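PDB 5HW2: adenylosuccinate lyase from Francisella tularensis subsp. tularensis, which probably cleaves adenylosuccinate to AMP and fumarate, and the succinyl-carboxamide intermediate SAICAR to AICAR and fumarate, in purine biosynthesis. Local coordinates for residues F90-S95 against V178-A183. Numbering follows the deposited sequence.
Sequences FGVTSS and VQFSGA. With K (potassium ion), chain M; FUM (fumaric acid), chain N.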
loop_
_atom_site.group_PDB
_atom_site.type_symbol
_atom_site.label_atom_id
_atom_site.label_comp_id
_atom_site.label_asym_id
_atom_site.label_seq_id
_atom_site.Cartn_x
_atom_site.Cartn_y
_atom_site.Cartn_z
ATOM N N PHE C 90 22.103 2.227 -34.505
ATOM C CA PHE C 90 23.220 1.305 -34.661
ATOM C C PHE C 90 23.930 1.097 -33.329
ATOM O O PHE C 90 24.293 2.064 -32.651
ATOM C CB PHE C 90 24.205 1.830 -35.707
ATOM C CG PHE C 90 25.455 1.008 -35.831
ATOM C CD1 PHE C 90 25.462 -0.155 -36.582
ATOM C CD2 PHE C 90 26.625 1.400 -35.202
ATOM C CE1 PHE C 90 26.610 -0.914 -36.700
ATOM C CE2 PHE C 90 27.778 0.645 -35.315
ATOM C CZ PHE C 90 27.769 -0.514 -36.066
ATOM N N GLY C 91 24.131 -0.166 -32.962
ATOM C CA GLY C 91 24.890 -0.504 -31.773
ATOM C C GLY C 91 24.107 -0.405 -30.480
ATOM O O GLY C 91 24.373 -1.148 -29.531
ATOM N N VAL C 92 23.140 0.510 -30.428
ATOM C CA VAL C 92 22.369 0.715 -29.211
ATOM C C VAL C 92 21.297 -0.363 -29.086
ATOM O O VAL C 92 20.909 -1.015 -30.058
ATOM C CB VAL C 92 21.742 2.122 -29.182
ATOM C CG1 VAL C 92 22.799 3.184 -29.430
ATOM C CG2 VAL C 92 20.621 2.224 -30.204
ATOM N N THR C 93 20.821 -0.551 -27.862
ATOM C CA THR C 93 19.648 -1.367 -27.600
ATOM C C THR C 93 18.422 -0.467 -27.501
ATOM O O THR C 93 18.530 0.752 -27.343
ATOM C CB THR C 93 19.815 -2.184 -26.315
ATOM O OG1 THR C 93 18.839 -3.232 -26.285
ATOM C CG2 THR C 93 19.631 -1.301 -25.094
ATOM N N SER C 94 17.243 -1.085 -27.615
ATOM C CA SER C 94 16.003 -0.318 -27.562
ATOM C C SER C 94 15.898 0.474 -26.266
ATOM O O SER C 94 15.485 1.639 -26.272
ATOM C CB SER C 94 14.799 -1.248 -27.720
ATOM O OG SER C 94 14.799 -1.872 -28.992
ATOM N N SER C 95 16.287 -0.136 -25.144
ATOM C CA SER C 95 16.179 0.536 -23.855
ATOM C C SER C 95 17.199 1.655 -23.693
ATOM O O SER C 95 17.023 2.512 -22.822
ATOM C CB SER C 95 16.329 -0.480 -22.726
ATOM O OG SER C 95 15.423 -1.557 -22.897
ATOM N N VAL C 178 21.548 8.773 -18.058
ATOM C CA VAL C 178 21.309 8.249 -19.397
ATOM C C VAL C 178 22.267 7.084 -19.609
ATOM O O VAL C 178 23.219 6.891 -18.851
ATOM C CB VAL C 178 21.495 9.315 -20.496
ATOM C CG1 VAL C 178 20.373 10.344 -20.439
ATOM C CG2 VAL C 178 22.850 9.986 -20.356
ATOM N N GLN C 179 22.007 6.300 -20.651
ATOM C CA GLN C 179 22.826 5.124 -20.901
ATOM C C GLN C 179 22.885 4.831 -22.391
ATOM O O GLN C 179 21.945 5.118 -23.139
ATOM C CB GLN C 179 22.294 3.895 -20.156
ATOM C CG GLN C 179 20.935 3.427 -20.642
ATOM C CD GLN C 179 20.767 1.925 -20.552
ATOM O OE1 GLN C 179 21.728 1.193 -20.320
ATOM N NE2 GLN C 179 19.538 1.457 -20.741
ATOM N N PHE C 180 24.019 4.257 -22.811
ATOM C CA PHE C 180 24.226 3.670 -24.136
ATOM C C PHE C 180 25.198 2.504 -23.923
ATOM O O PHE C 180 26.403 2.603 -24.165
ATOM C CB PHE C 180 24.768 4.671 -25.156
ATOM C CG PHE C 180 23.956 5.930 -25.270
ATOM C CD1 PHE C 180 22.778 5.950 -26.001
ATOM C CD2 PHE C 180 24.382 7.100 -24.662
ATOM C CE1 PHE C 180 22.032 7.112 -26.111
ATOM C CE2 PHE C 180 23.644 8.265 -24.770
ATOM C CZ PHE C 180 22.466 8.271 -25.495
ATOM N N SER C 181 24.659 1.381 -23.448
ATOM C CA SER C 181 25.485 0.265 -23.006
ATOM C C SER C 181 25.282 -1.020 -23.796
ATOM O O SER C 181 25.938 -2.022 -23.491
ATOM C CB SER C 181 25.240 -0.014 -21.516
ATOM O OG SER C 181 23.952 -0.555 -21.298
ATOM N N GLY C 182 24.412 -1.030 -24.797
ATOM C CA GLY C 182 24.208 -2.229 -25.588
ATOM C C GLY C 182 23.128 -3.122 -25.008
ATOM O O GLY C 182 22.325 -2.712 -24.167
ATOM N N ALA C 183 23.128 -4.376 -25.459
ATOM C CA ALA C 183 22.053 -5.308 -25.135
ATOM C C ALA C 183 21.903 -5.524 -23.634
ATOM O O ALA C 183 20.850 -5.225 -23.066
ATOM C CB ALA C 183 22.280 -6.647 -25.840
HETATM K K K M . 21.432 -1.194 -22.089
HETATM O OXT FUM N . 17.224 -4.407 -30.284
HETATM C C FUM N . 16.823 -4.159 -29.127
HETATM O O FUM N . 17.260 -3.198 -28.467
HETATM C C4 FUM N . 15.823 -5.037 -28.505
HETATM C C5 FUM N . 16.061 -6.339 -28.411
HETATM C C6 FUM N . 15.048 -7.203 -27.788
HETATM O O7 FUM N . 15.423 -8.120 -27.025
HETATM O O8 FUM N . 13.844 -6.998 -28.050
#
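Thr93 packs against Gly182 where the fumarate-binding loop, at the start of helix 94-130, meets a potassium-binding loop of this lyase 1 family (fumarase/aspartase superfamily) enzyme. The two branches of Thr93 do different work. Thr93 CG2 lies 3.2 Å from Gly182 O. Thr93 chi1 (-164°) sets OG1 anti to the backbone N and turns it to fumarate O, to which it donates a hydrogen bond. Ser94 OG adds a weak one. That oxygen is modelled too close to a neighbour, so both bonds are less certain. Gly182 O also binds the potassium ion, at 2.7 Å, so one carbonyl touches both the threonine methyl and the metal. Ser181 CB points away from the fumarate loop, but Ser181 OG reaches the ion at 2.7 Å. Asp96, Thr211 and Gln212 supply the other three ligands. Val92 CG1 approaches the Phe180 ring obliquely, 4.4 Å from CD1. Helix 16-33 also packs on both side chains, through Ile30. The Gln179 chain bends at chi2 (147°) and its amide bridges the potassium ion and the first turn of helix 94-130. Gln179 OE1 binds potassium at 3.0 Å and hydrogen-bonds Ser210. Gln179 NE2 makes a weak, bent hydrogen bond to Ser95 O (3.4 Å, 138°).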